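PDB 6C72: particle-associated glycoside hydrolase from Acinetobacter phage Fri1, which serves as a trimeric tailspike that depolymerises the capsular polysaccharide of Acinetobacter baumannii, probably clearing the phage's way to the cell surface. Local coordinates for residues Y276-T281 against V312-L317; G243-G248 against T271-Y276; H257-C262 against V280-C285; L299-P304 against T333-E338. One frame throughout, in Å; residues are numbered along the deposited sequence.

Contact 1 of 4, residues Y276-T281 against V312-L317; sequences YCHDVT and VYNVTL. With ZN (zinc ion), chain H.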
# COMPACT_ATOMS: atom_id res chain seq x y z
N TYR A 276 -9.82 4.30 -20.94
CA TYR A 276 -10.89 4.94 -20.18
C TYR A 276 -11.34 3.93 -19.12
O TYR A 276 -12.12 3.02 -19.42
CB TYR A 276 -12.03 5.34 -21.11
CG TYR A 276 -13.17 6.17 -20.52
CD1 TYR A 276 -13.21 6.55 -19.18
CD2 TYR A 276 -14.23 6.56 -21.34
CE1 TYR A 276 -14.26 7.29 -18.68
CE2 TYR A 276 -15.29 7.29 -20.85
CZ TYR A 276 -15.31 7.66 -19.53
OH TYR A 276 -16.38 8.41 -19.07
N CYS A 277 -10.82 4.08 -17.90
CA CYS A 277 -11.06 3.12 -16.82
C CYS A 277 -10.39 3.64 -15.56
O CYS A 277 -9.55 4.55 -15.61
CB CYS A 277 -10.52 1.73 -17.17
SG CYS A 277 -8.76 1.70 -17.65
N HIS A 278 -10.77 3.06 -14.43
CA HIS A 278 -10.05 3.36 -13.20
C HIS A 278 -10.02 2.13 -12.31
O HIS A 278 -10.77 1.17 -12.51
CB HIS A 278 -10.63 4.60 -12.46
CG HIS A 278 -12.02 4.41 -11.91
ND1 HIS A 278 -12.25 4.03 -10.60
CD2 HIS A 278 -13.24 4.61 -12.46
CE1 HIS A 278 -13.55 3.97 -10.39
NE2 HIS A 278 -14.17 4.32 -11.50
N ASP A 279 -9.09 2.15 -11.35
CA ASP A 279 -8.89 1.10 -10.35
C ASP A 279 -8.60 -0.25 -11.03
O ASP A 279 -9.38 -1.20 -10.97
CB ASP A 279 -10.07 1.03 -9.39
CG ASP A 279 -10.03 2.14 -8.35
OD1 ASP A 279 -10.55 3.26 -8.59
OD2 ASP A 279 -9.43 1.90 -7.27
N VAL A 280 -7.43 -0.31 -11.66
CA VAL A 280 -6.96 -1.49 -12.36
C VAL A 280 -5.66 -1.97 -11.71
O VAL A 280 -4.78 -1.16 -11.39
CB VAL A 280 -6.73 -1.18 -13.85
CG1 VAL A 280 -6.30 -2.45 -14.61
CG2 VAL A 280 -7.97 -0.55 -14.44
N THR A 281 -5.54 -3.28 -11.52
CA THR A 281 -4.35 -3.83 -10.91
C THR A 281 -3.78 -4.95 -11.78
O THR A 281 -4.50 -5.86 -12.18
CB THR A 281 -4.63 -4.35 -9.49
OG1 THR A 281 -5.02 -3.26 -8.66
CG2 THR A 281 -3.40 -5.01 -8.90
N VAL A 312 -8.08 7.90 -17.30
CA VAL A 312 -7.52 6.72 -16.65
C VAL A 312 -6.85 7.15 -15.36
O VAL A 312 -6.05 8.09 -15.36
CB VAL A 312 -6.51 5.97 -17.54
CG1 VAL A 312 -5.91 4.82 -16.74
CG2 VAL A 312 -7.21 5.44 -18.77
N TYR A 313 -7.16 6.46 -14.28
CA TYR A 313 -6.55 6.78 -13.00
C TYR A 313 -6.69 5.58 -12.08
O TYR A 313 -7.48 4.67 -12.34
CB TYR A 313 -7.17 8.05 -12.38
CG TYR A 313 -8.68 8.04 -12.27
CD1 TYR A 313 -9.48 8.36 -13.37
CD2 TYR A 313 -9.31 7.73 -11.07
CE1 TYR A 313 -10.85 8.35 -13.27
CE2 TYR A 313 -10.69 7.73 -10.97
CZ TYR A 313 -11.46 8.04 -12.08
OH TYR A 313 -12.84 8.03 -11.99
N ASN A 314 -5.88 5.57 -11.01
CA ASN A 314 -5.87 4.49 -10.02
C ASN A 314 -5.46 3.16 -10.66
O ASN A 314 -6.25 2.24 -10.81
CB ASN A 314 -7.24 4.37 -9.32
CG ASN A 314 -7.73 5.70 -8.70
OD1 ASN A 314 -6.95 6.64 -8.52
ND2 ASN A 314 -9.01 5.76 -8.32
N VAL A 315 -4.19 3.09 -11.05
CA VAL A 315 -3.62 1.91 -11.68
C VAL A 315 -2.41 1.46 -10.87
O VAL A 315 -1.55 2.28 -10.54
CB VAL A 315 -3.22 2.17 -13.14
CG1 VAL A 315 -2.67 0.89 -13.78
CG2 VAL A 315 -4.42 2.72 -13.93
N THR A 316 -2.36 0.18 -10.54
CA THR A 316 -1.25 -0.36 -9.77
C THR A 316 -0.64 -1.53 -10.51
O THR A 316 -1.33 -2.51 -10.82
CB THR A 316 -1.71 -0.77 -8.37
OG1 THR A 316 -2.33 0.35 -7.73
CG2 THR A 316 -0.53 -1.21 -7.52
N LEU A 317 0.66 -1.45 -10.76
CA LEU A 317 1.42 -2.51 -11.39
C LEU A 317 2.44 -3.04 -10.37
O LEU A 317 3.40 -2.35 -10.02
CB LEU A 317 2.10 -1.98 -12.65
CG LEU A 317 1.08 -1.37 -13.61
CD1 LEU A 317 1.21 0.16 -13.74
CD2 LEU A 317 1.11 -2.04 -14.99
ZN ZN H . -16.20 4.35 -11.77
O HOH W 1 -4.86 0.14 -8.73
O HOH W 2 -16.36 4.79 -13.81
O HOH W 3 -16.56 6.28 -10.64
O HOH W 4 -18.43 4.87 -11.99
O HOH W 5 -16.95 2.69 -10.40
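His278 and Tyr313 rise next to each other from neighbouring parallel strands, with their rings heading in one direction. The ring planes are only 2° apart, but they are offset so that little of one ring lies over the other. The atom over the centre of the Tyr313 ring is CB of His278, 3.5 Å from the centroid, a CH-pi contact. In return, OH of Tyr313 lies over one face of the imidazole, towards its rim. CG of His278 sits between its own backbone N and carbonyl carbon (chi1 67°), and Tyr313 has a similar first torsion, which keeps the two side chains in step.

Asp279 and Asn314 form the next pair, where the chain of 276-281 turns a corner of the parallel beta-helix. ND2 of Asn314 donates to OD1 of Asp279 at 2.9 Å, almost straight at 169°. The acceptor lies in the amide plane, but the donor stands above the carboxylate plane. ND1 of His278 donates to the same OD1 of Asp279 at 2.7 Å, in the plane of its ring and on the anti lone pair. OD2 of Asp279 is hydrogen-bonded to Asn352 of the second subunit. Beyond the corner, Val280 N donates to Asn314 O at 2.9 Å, and a water joins Val280 O to OG1 of Thr316.

NE2 of His278 binds zinc at 2.0 Å, and four waters are the other ligands. The Asp279 bond at ND1 sets the rotation of the imidazole and turns NE2 to the metal. The Tyr313 hydroxyl packed on one face probably helps limit it. The carboxylate would probably strengthen the ring as a donor to zinc.

Contact 2 of 4, residues G243-G248 against T271-Y276; sequences GLYIRG and TAALVY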
# COMPACT_ATOMS: atom_id res chain seq x y z
N GLY A 243 -3.17 -6.64 -27.23
CA GLY A 243 -3.69 -7.84 -26.60
C GLY A 243 -4.81 -7.54 -25.61
O GLY A 243 -5.76 -8.31 -25.50
N LEU A 244 -4.71 -6.41 -24.91
CA LEU A 244 -5.70 -5.96 -23.94
C LEU A 244 -5.96 -4.48 -24.18
O LEU A 244 -5.02 -3.70 -24.34
CB LEU A 244 -5.21 -6.19 -22.51
CG LEU A 244 -5.98 -5.53 -21.36
CD1 LEU A 244 -7.39 -6.08 -21.21
CD2 LEU A 244 -5.19 -5.62 -20.05
N TYR A 245 -7.24 -4.10 -24.20
CA TYR A 245 -7.66 -2.73 -24.47
C TYR A 245 -8.87 -2.43 -23.60
O TYR A 245 -9.88 -3.13 -23.68
CB TYR A 245 -7.98 -2.56 -25.96
CG TYR A 245 -8.38 -1.16 -26.40
CD1 TYR A 245 -7.44 -0.26 -26.84
CD2 TYR A 245 -9.72 -0.77 -26.41
CE1 TYR A 245 -7.79 1.01 -27.27
CE2 TYR A 245 -10.09 0.49 -26.83
CZ TYR A 245 -9.12 1.38 -27.26
OH TYR A 245 -9.48 2.64 -27.70
N ILE A 246 -8.76 -1.41 -22.75
CA ILE A 246 -9.81 -1.12 -21.78
C ILE A 246 -10.33 0.29 -22.03
O ILE A 246 -9.62 1.28 -21.79
CB ILE A 246 -9.31 -1.27 -20.35
CG1 ILE A 246 -8.61 -2.64 -20.19
CG2 ILE A 246 -10.47 -1.07 -19.39
CD1 ILE A 246 -8.24 -2.99 -18.77
N ARG A 247 -11.58 0.40 -22.46
CA ARG A 247 -12.17 1.71 -22.70
C ARG A 247 -13.66 1.63 -22.37
O ARG A 247 -14.42 1.03 -23.13
CB ARG A 247 -11.95 2.14 -24.14
CG ARG A 247 -12.40 3.55 -24.41
CD ARG A 247 -12.35 3.94 -25.86
NE ARG A 247 -12.59 5.37 -25.94
CZ ARG A 247 -12.96 6.02 -27.03
NH1 ARG A 247 -13.16 5.36 -28.16
NH2 ARG A 247 -13.16 7.34 -26.98
N GLY A 248 -14.07 2.25 -21.27
CA GLY A 248 -15.47 2.31 -20.92
C GLY A 248 -16.20 3.42 -21.67
O GLY A 248 -15.68 4.03 -22.61
N THR A 271 1.37 -3.66 -26.45
CA THR A 271 1.01 -4.93 -25.84
C THR A 271 -0.33 -4.82 -25.13
O THR A 271 -1.10 -5.78 -25.09
CB THR A 271 2.08 -5.42 -24.86
OG1 THR A 271 2.15 -4.53 -23.74
CG2 THR A 271 3.44 -5.57 -25.53
N ALA A 272 -0.61 -3.66 -24.55
CA ALA A 272 -1.84 -3.43 -23.82
C ALA A 272 -2.06 -1.92 -23.70
O ALA A 272 -1.11 -1.15 -23.69
CB ALA A 272 -1.80 -4.06 -22.42
N ALA A 273 -3.33 -1.52 -23.60
CA ALA A 273 -3.64 -0.10 -23.50
C ALA A 273 -4.79 0.11 -22.53
O ALA A 273 -5.78 -0.63 -22.56
CB ALA A 273 -3.99 0.51 -24.87
N LEU A 274 -4.63 1.10 -21.66
CA LEU A 274 -5.70 1.60 -20.81
C LEU A 274 -6.11 2.95 -21.36
O LEU A 274 -5.28 3.87 -21.43
CB LEU A 274 -5.25 1.73 -19.35
CG LEU A 274 -4.60 0.51 -18.69
CD1 LEU A 274 -4.49 0.72 -17.19
CD2 LEU A 274 -5.39 -0.74 -18.99
N VAL A 275 -7.38 3.09 -21.73
CA VAL A 275 -7.87 4.27 -22.43
C VAL A 275 -8.93 5.02 -21.63
O VAL A 275 -8.93 6.25 -21.60
CB VAL A 275 -8.42 3.87 -23.82
CG1 VAL A 275 -8.97 5.06 -24.55
CG2 VAL A 275 -7.32 3.18 -24.63
N TYR A 276 -9.82 4.30 -20.94
CA TYR A 276 -10.89 4.94 -20.18
C TYR A 276 -11.34 3.93 -19.12
O TYR A 276 -12.12 3.02 -19.42
CB TYR A 276 -12.03 5.34 -21.11
CG TYR A 276 -13.17 6.17 -20.52
CD1 TYR A 276 -13.21 6.55 -19.18
CD2 TYR A 276 -14.23 6.56 -21.34
CE1 TYR A 276 -14.26 7.29 -18.68
CE2 TYR A 276 -15.29 7.29 -20.85
CZ TYR A 276 -15.31 7.66 -19.53
OH TYR A 276 -16.38 8.41 -19.07
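CG of Tyr245 is turned opposite its backbone N (chi1 -178°), and this swings the ring towards Val275 on the neighbouring strand. CE1 of Tyr245 meets CG2 of Val275 at 3.4 Å. The other methyl of Val275, CG1, is placed opposite the valine's own N (chi1 178°) and goes to Arg247. CG1 of Val275 rests 3.8 Å from CG of Arg247, whose chain runs extended from CG to NE. The valine thus touches the tyrosine with one branch and the arginine with the other. The polar end of Arg247 is occupied elsewhere, in a salt bridge with Asp310.

Strands 244-247 and 272-275 are parallel and belong to successive coils of a beta-helix. Their pairing is interrupted by a beta bulge. Ile246 O accepts two backbone bonds, from Val275 N at 2.9 Å and from Tyr276 N at 3.1 Å. The register slips by one residue there, and Arg247 pairs with Tyr276. On the opposite face, Ile246 and Leu274 lie alongside each other, with CD1 of Ile246 3.6 Å from CD2 of Leu274. Leu244 and Ala272 meet on this same face through their CB atoms.

Past the bulge, Gly248 N donates to Tyr276 O at 2.8 Å, with an N-H...O angle of 165°. Gly248 O is hydrogen-bonded to Arg167 of the second subunit, and OH of Tyr276 to Asp250.

Contact 3 of 4, residues H257-C262 against V280-C285; sequences HYFENC and VTFKNC. With ZN (zinc ion), chain M.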
# COMPACT_ATOMS: atom_id res chain seq x y z
N HIS A 257 -10.74 -3.77 -12.33
CA HIS A 257 -10.23 -4.82 -13.19
C HIS A 257 -8.95 -5.39 -12.61
O HIS A 257 -8.06 -4.64 -12.20
CB HIS A 257 -10.00 -4.31 -14.60
CG HIS A 257 -11.23 -3.72 -15.22
ND1 HIS A 257 -12.44 -4.37 -15.23
CD2 HIS A 257 -11.42 -2.55 -15.89
CE1 HIS A 257 -13.34 -3.63 -15.86
NE2 HIS A 257 -12.74 -2.52 -16.27
N TYR A 258 -8.83 -6.71 -12.63
CA TYR A 258 -7.74 -7.39 -11.98
C TYR A 258 -7.11 -8.40 -12.93
O TYR A 258 -7.82 -9.20 -13.54
CB TYR A 258 -8.23 -8.07 -10.71
CG TYR A 258 -7.11 -8.69 -9.92
CD1 TYR A 258 -6.29 -7.91 -9.13
CD2 TYR A 258 -6.86 -10.05 -10.01
CE1 TYR A 258 -5.26 -8.48 -8.41
CE2 TYR A 258 -5.84 -10.62 -9.30
CZ TYR A 258 -5.03 -9.84 -8.51
OH TYR A 258 -4.01 -10.41 -7.81
N PHE A 259 -5.79 -8.36 -13.04
CA PHE A 259 -5.02 -9.25 -13.89
C PHE A 259 -3.86 -9.82 -13.10
O PHE A 259 -3.11 -9.07 -12.46
CB PHE A 259 -4.50 -8.53 -15.14
CG PHE A 259 -5.58 -7.83 -15.92
CD1 PHE A 259 -5.99 -6.54 -15.57
CD2 PHE A 259 -6.20 -8.47 -16.99
CE1 PHE A 259 -6.99 -5.89 -16.28
CE2 PHE A 259 -7.20 -7.82 -17.72
CZ PHE A 259 -7.60 -6.52 -17.36
N GLU A 260 -3.71 -11.14 -13.13
CA GLU A 260 -2.60 -11.80 -12.44
C GLU A 260 -2.04 -12.91 -13.31
O GLU A 260 -2.80 -13.64 -13.95
CB GLU A 260 -3.03 -12.36 -11.09
CG GLU A 260 -1.85 -12.83 -10.27
CD GLU A 260 -2.28 -13.33 -8.91
OE1 GLU A 260 -3.43 -13.04 -8.52
OE2 GLU A 260 -1.47 -14.01 -8.25
N ASN A 261 -0.72 -13.05 -13.32
CA ASN A 261 -0.07 -14.15 -14.04
C ASN A 261 -0.41 -14.12 -15.53
O ASN A 261 -0.62 -15.16 -16.14
CB ASN A 261 -0.43 -15.50 -13.43
CG ASN A 261 0.03 -15.62 -11.98
OD1 ASN A 261 1.20 -15.43 -11.68
ND2 ASN A 261 -0.91 -15.92 -11.09
N CYS A 262 -0.53 -12.92 -16.09
CA CYS A 262 -0.84 -12.75 -17.50
C CYS A 262 0.38 -12.25 -18.25
O CYS A 262 1.21 -11.52 -17.69
CB CYS A 262 -2.02 -11.78 -17.70
SG CYS A 262 -3.62 -12.41 -17.09
N VAL A 280 -7.43 -0.31 -11.66
CA VAL A 280 -6.96 -1.49 -12.36
C VAL A 280 -5.66 -1.97 -11.71
O VAL A 280 -4.78 -1.16 -11.39
CB VAL A 280 -6.73 -1.18 -13.85
CG1 VAL A 280 -6.30 -2.45 -14.61
CG2 VAL A 280 -7.97 -0.55 -14.44
N THR A 281 -5.54 -3.28 -11.52
CA THR A 281 -4.35 -3.83 -10.91
C THR A 281 -3.78 -4.95 -11.78
O THR A 281 -4.50 -5.86 -12.18
CB THR A 281 -4.63 -4.35 -9.49
OG1 THR A 281 -5.02 -3.26 -8.66
CG2 THR A 281 -3.40 -5.01 -8.90
N PHE A 282 -2.48 -4.86 -12.04
CA PHE A 282 -1.72 -5.94 -12.65
C PHE A 282 -0.74 -6.46 -11.61
O PHE A 282 0.01 -5.68 -11.02
CB PHE A 282 -0.96 -5.45 -13.89
CG PHE A 282 -1.85 -4.95 -15.00
CD1 PHE A 282 -2.27 -3.63 -15.04
CD2 PHE A 282 -2.25 -5.81 -16.02
CE1 PHE A 282 -3.08 -3.16 -16.08
CE2 PHE A 282 -3.06 -5.35 -17.05
CZ PHE A 282 -3.48 -4.02 -17.08
N LYS A 283 -0.77 -7.76 -11.36
CA LYS A 283 0.14 -8.42 -10.43
C LYS A 283 0.82 -9.59 -11.13
O LYS A 283 0.14 -10.46 -11.67
CB LYS A 283 -0.60 -8.91 -9.19
CG LYS A 283 0.33 -9.46 -8.11
CD LYS A 283 -0.44 -10.41 -7.21
CE LYS A 283 -1.17 -9.66 -6.11
NZ LYS A 283 -0.25 -9.41 -4.93
N ASN A 284 2.15 -9.60 -11.12
CA ASN A 284 2.94 -10.67 -11.73
C ASN A 284 2.54 -10.89 -13.18
O ASN A 284 2.33 -12.03 -13.63
CB ASN A 284 2.85 -11.97 -10.92
CG ASN A 284 3.93 -12.98 -11.30
OD1 ASN A 284 5.07 -12.61 -11.64
ND2 ASN A 284 3.58 -14.28 -11.26
N CYS A 285 2.34 -9.79 -13.90
CA CYS A 285 2.07 -9.83 -15.33
C CYS A 285 3.29 -9.31 -16.07
O CYS A 285 4.10 -8.60 -15.50
CB CYS A 285 0.84 -8.99 -15.68
SG CYS A 285 -0.67 -9.57 -14.86
ZN ZN M . -1.99 -14.02 -5.92
O HOH W 6 0.04 -13.98 -5.17
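Phe259 and Phe282 form the apolar centre, extending together from adjacent strands. Their centroids are 4.8 Å apart and their planes 12° from parallel, yet the rings are displaced and share little overlap. CD1 of Phe259 lies over one face of Phe282, 3.5 Å from its CE2. Both rings have CG beside the backbone N, with chi1 near -60°, so they lean the same way from their strands. CG1 of Val280 meets the edge of the Phe259 ring. Leu244 and Ile246 of the preceding strand also pack on Phe259.

The thiol of Cys285 borders this cluster. SG of Cys285 touches CB of Phe259 and accepts a long hydrogen bond from Cys262 N at 3.6 Å.

On the other face of the strands, the side chains of Tyr258 and Thr281 pass at a slant, CD1 of the tyrosine nearest CB of the threonine. OH of Tyr258 donates to OE1 of Glu260 at 2.8 Å, from well above the carboxylate plane. CE of Lys283 lies 3.4 Å from OH of Tyr258. OE2 of Glu260 binds a zinc ion at 2.4 Å, with a water as further ligand, and is also hydrogen-bonded to Asn256 of the third subunit.

The polar end is the pair Asn261 and Asn284, both with positive phi. ND2 of Asn284 donates to OD1 of Asn261 at 2.7 Å, and the amide planes stand almost perpendicular at 88°. Ser228 of the third subunit is hydrogen-bonded to the same OD1. Aromatic side chains aligned inside and asparagines repeated at the turn are features of the parallel beta-helix, here matched between successive coils.

Contact 4 of 4, residues L299-P304 against T333-E338; sequences LFDIEP and TVLVKE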
# COMPACT_ATOMS: atom_id res chain seq x y z
N LEU A 299 5.23 0.17 -25.92
CA LEU A 299 5.22 -1.05 -25.13
C LEU A 299 3.92 -1.18 -24.34
O LEU A 299 3.16 -2.14 -24.53
CB LEU A 299 6.45 -1.07 -24.21
CG LEU A 299 6.64 -2.27 -23.28
CD1 LEU A 299 6.59 -3.61 -24.03
CD2 LEU A 299 7.98 -2.11 -22.56
N PHE A 300 3.63 -0.22 -23.47
CA PHE A 300 2.45 -0.23 -22.62
C PHE A 300 1.92 1.20 -22.58
O PHE A 300 2.69 2.13 -22.34
CB PHE A 300 2.79 -0.74 -21.21
CG PHE A 300 1.65 -0.64 -20.25
CD1 PHE A 300 0.73 -1.66 -20.13
CD2 PHE A 300 1.49 0.49 -19.46
CE1 PHE A 300 -0.32 -1.56 -19.24
CE2 PHE A 300 0.43 0.60 -18.58
CZ PHE A 300 -0.46 -0.43 -18.47
N ASP A 301 0.64 1.38 -22.88
CA ASP A 301 0.13 2.72 -23.19
C ASP A 301 -1.09 3.04 -22.33
O ASP A 301 -2.16 2.48 -22.54
CB ASP A 301 -0.21 2.81 -24.68
CG ASP A 301 -0.30 4.25 -25.18
OD1 ASP A 301 0.11 5.18 -24.45
OD2 ASP A 301 -0.77 4.45 -26.31
N ILE A 302 -0.92 3.96 -21.38
CA ILE A 302 -2.06 4.60 -20.73
C ILE A 302 -2.31 5.89 -21.50
O ILE A 302 -1.62 6.89 -21.28
CB ILE A 302 -1.81 4.88 -19.25
CG1 ILE A 302 -1.57 3.58 -18.49
CG2 ILE A 302 -2.97 5.66 -18.66
CD1 ILE A 302 -1.25 3.80 -17.02
N GLU A 303 -3.27 5.87 -22.42
CA GLU A 303 -3.50 7.02 -23.30
C GLU A 303 -4.98 7.24 -23.56
O GLU A 303 -5.54 6.72 -24.54
CB GLU A 303 -2.74 6.86 -24.61
CG GLU A 303 -2.83 8.08 -25.49
CD GLU A 303 -1.88 8.03 -26.68
OE1 GLU A 303 -1.41 6.93 -27.06
OE2 GLU A 303 -1.60 9.11 -27.25
N PRO A 304 -5.64 8.05 -22.74
CA PRO A 304 -6.97 8.56 -23.11
C PRO A 304 -6.92 9.29 -24.45
O PRO A 304 -5.97 10.01 -24.74
CB PRO A 304 -7.31 9.52 -21.97
CG PRO A 304 -6.53 9.00 -20.80
CD PRO A 304 -5.25 8.44 -21.37
N THR A 333 8.37 2.55 -24.80
CA THR A 333 7.96 3.32 -23.64
C THR A 333 6.72 2.74 -22.98
O THR A 333 5.94 2.00 -23.59
CB THR A 333 7.71 4.79 -24.01
OG1 THR A 333 7.00 4.84 -25.24
CG2 THR A 333 9.04 5.52 -24.16
N VAL A 334 6.62 3.01 -21.69
CA VAL A 334 5.47 2.75 -20.84
C VAL A 334 4.89 4.13 -20.53
O VAL A 334 5.47 4.89 -19.74
CB VAL A 334 5.88 2.00 -19.57
CG1 VAL A 334 4.69 1.66 -18.69
CG2 VAL A 334 6.68 0.76 -19.94
N LEU A 335 3.81 4.49 -21.21
CA LEU A 335 3.31 5.85 -21.21
C LEU A 335 2.25 6.02 -20.13
O LEU A 335 1.38 5.16 -19.95
CB LEU A 335 2.69 6.23 -22.56
CG LEU A 335 3.52 6.19 -23.83
CD1 LEU A 335 3.56 4.77 -24.38
CD2 LEU A 335 2.99 7.17 -24.88
N VAL A 336 2.32 7.14 -19.42
CA VAL A 336 1.27 7.55 -18.50
C VAL A 336 0.74 8.90 -18.97
O VAL A 336 1.49 9.88 -19.02
CB VAL A 336 1.77 7.63 -17.05
CG1 VAL A 336 0.66 8.18 -16.14
CG2 VAL A 336 2.22 6.26 -16.58
N LYS A 337 -0.53 8.96 -19.34
CA LYS A 337 -1.15 10.20 -19.78
C LYS A 337 -2.31 10.53 -18.86
O LYS A 337 -3.36 9.89 -18.92
CB LYS A 337 -1.62 10.12 -21.23
CG LYS A 337 -2.32 11.38 -21.68
CD LYS A 337 -2.87 11.24 -23.08
CE LYS A 337 -3.61 12.50 -23.48
NZ LYS A 337 -4.36 12.32 -24.77
N GLU A 338 -2.12 11.53 -18.01
CA GLU A 338 -3.22 12.05 -17.21
C GLU A 338 -4.10 12.91 -18.10
O GLU A 338 -3.60 13.76 -18.84
CB GLU A 338 -2.67 12.86 -16.02
CG GLU A 338 -3.73 13.32 -15.01
CD GLU A 338 -4.48 14.54 -15.49
OE1 GLU A 338 -3.83 15.41 -16.13
OE2 GLU A 338 -5.72 14.62 -15.28
O HOH W 7 -2.71 11.23 -26.50
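Phe300 reaches obliquely past Val334, with CD2 of the ring 3.5 Å from the CG1 methyl. Phe300 is on the same face as Ile302 and Val336; with CG opposite the backbone N (chi1 174°), its ring comes to CG1 of Val334. Ile302 and Val336 meet more loosely, CD1 of Ile302 lying 4.3 Å from CG2 of Val336. Phe287 of the same chain meets the Phe300 ring edge-to-face, and Leu317 packs on it as well.

The opposite face is different in character. There the side chain of Leu335 lies against OD1 of Asp301, with CB of Leu335 3.4 Å from that oxygen. Its two methyls approach almost as closely.

Strands 300-302 and 333-336 are parallel, one coil of the beta-helix apart. At their start, Thr333 O accepts two backbone bonds, from Leu299 N at 3.0 Å and from Phe300 N at 3.2 Å. Leu335 N then donates to Phe300 O at 2.8 Å, and Ile302 N to Leu335 O.

Beyond the strands, Lys337 is fully extended and runs antiparallel alongside Pro304. NZ of Lys337 donates to Pro304 O at 2.8 Å, tilted 22° from the carbonyl plane. NZ of Lys337 and OE2 of Glu303 stay 4.9 Å apart, and one water joins them. NZ of Lys337 donates a hydrogen bond to the water, and the water donates one to OE2 of Glu303. Gln339 is a further partner of NZ. No other subunit of the trimer touches these two segments.

All four contacts pair strands of adjacent coils in one parallel beta-helix. Contacts 1 and 3 share Val280 and Thr281, so strand 280-283 lies between 255-260 and 312-318. Contacts 1 and 2 share Tyr276, and CB of Cys277 packs 3.6 Å from CG2 of Ile246. Contact 4 continues contact 2 on the same side: Leu274 N lies 3.0 Å from Asp301 O. Inside the coil, CD2 of Leu244 meets CZ of Phe259 at 3.7 Å, joining contacts 2 and 3. The centres of contacts 3 and 4 are about 17 Å apart. Zinc is bound in contacts 1 and 3, by His278 and Glu260.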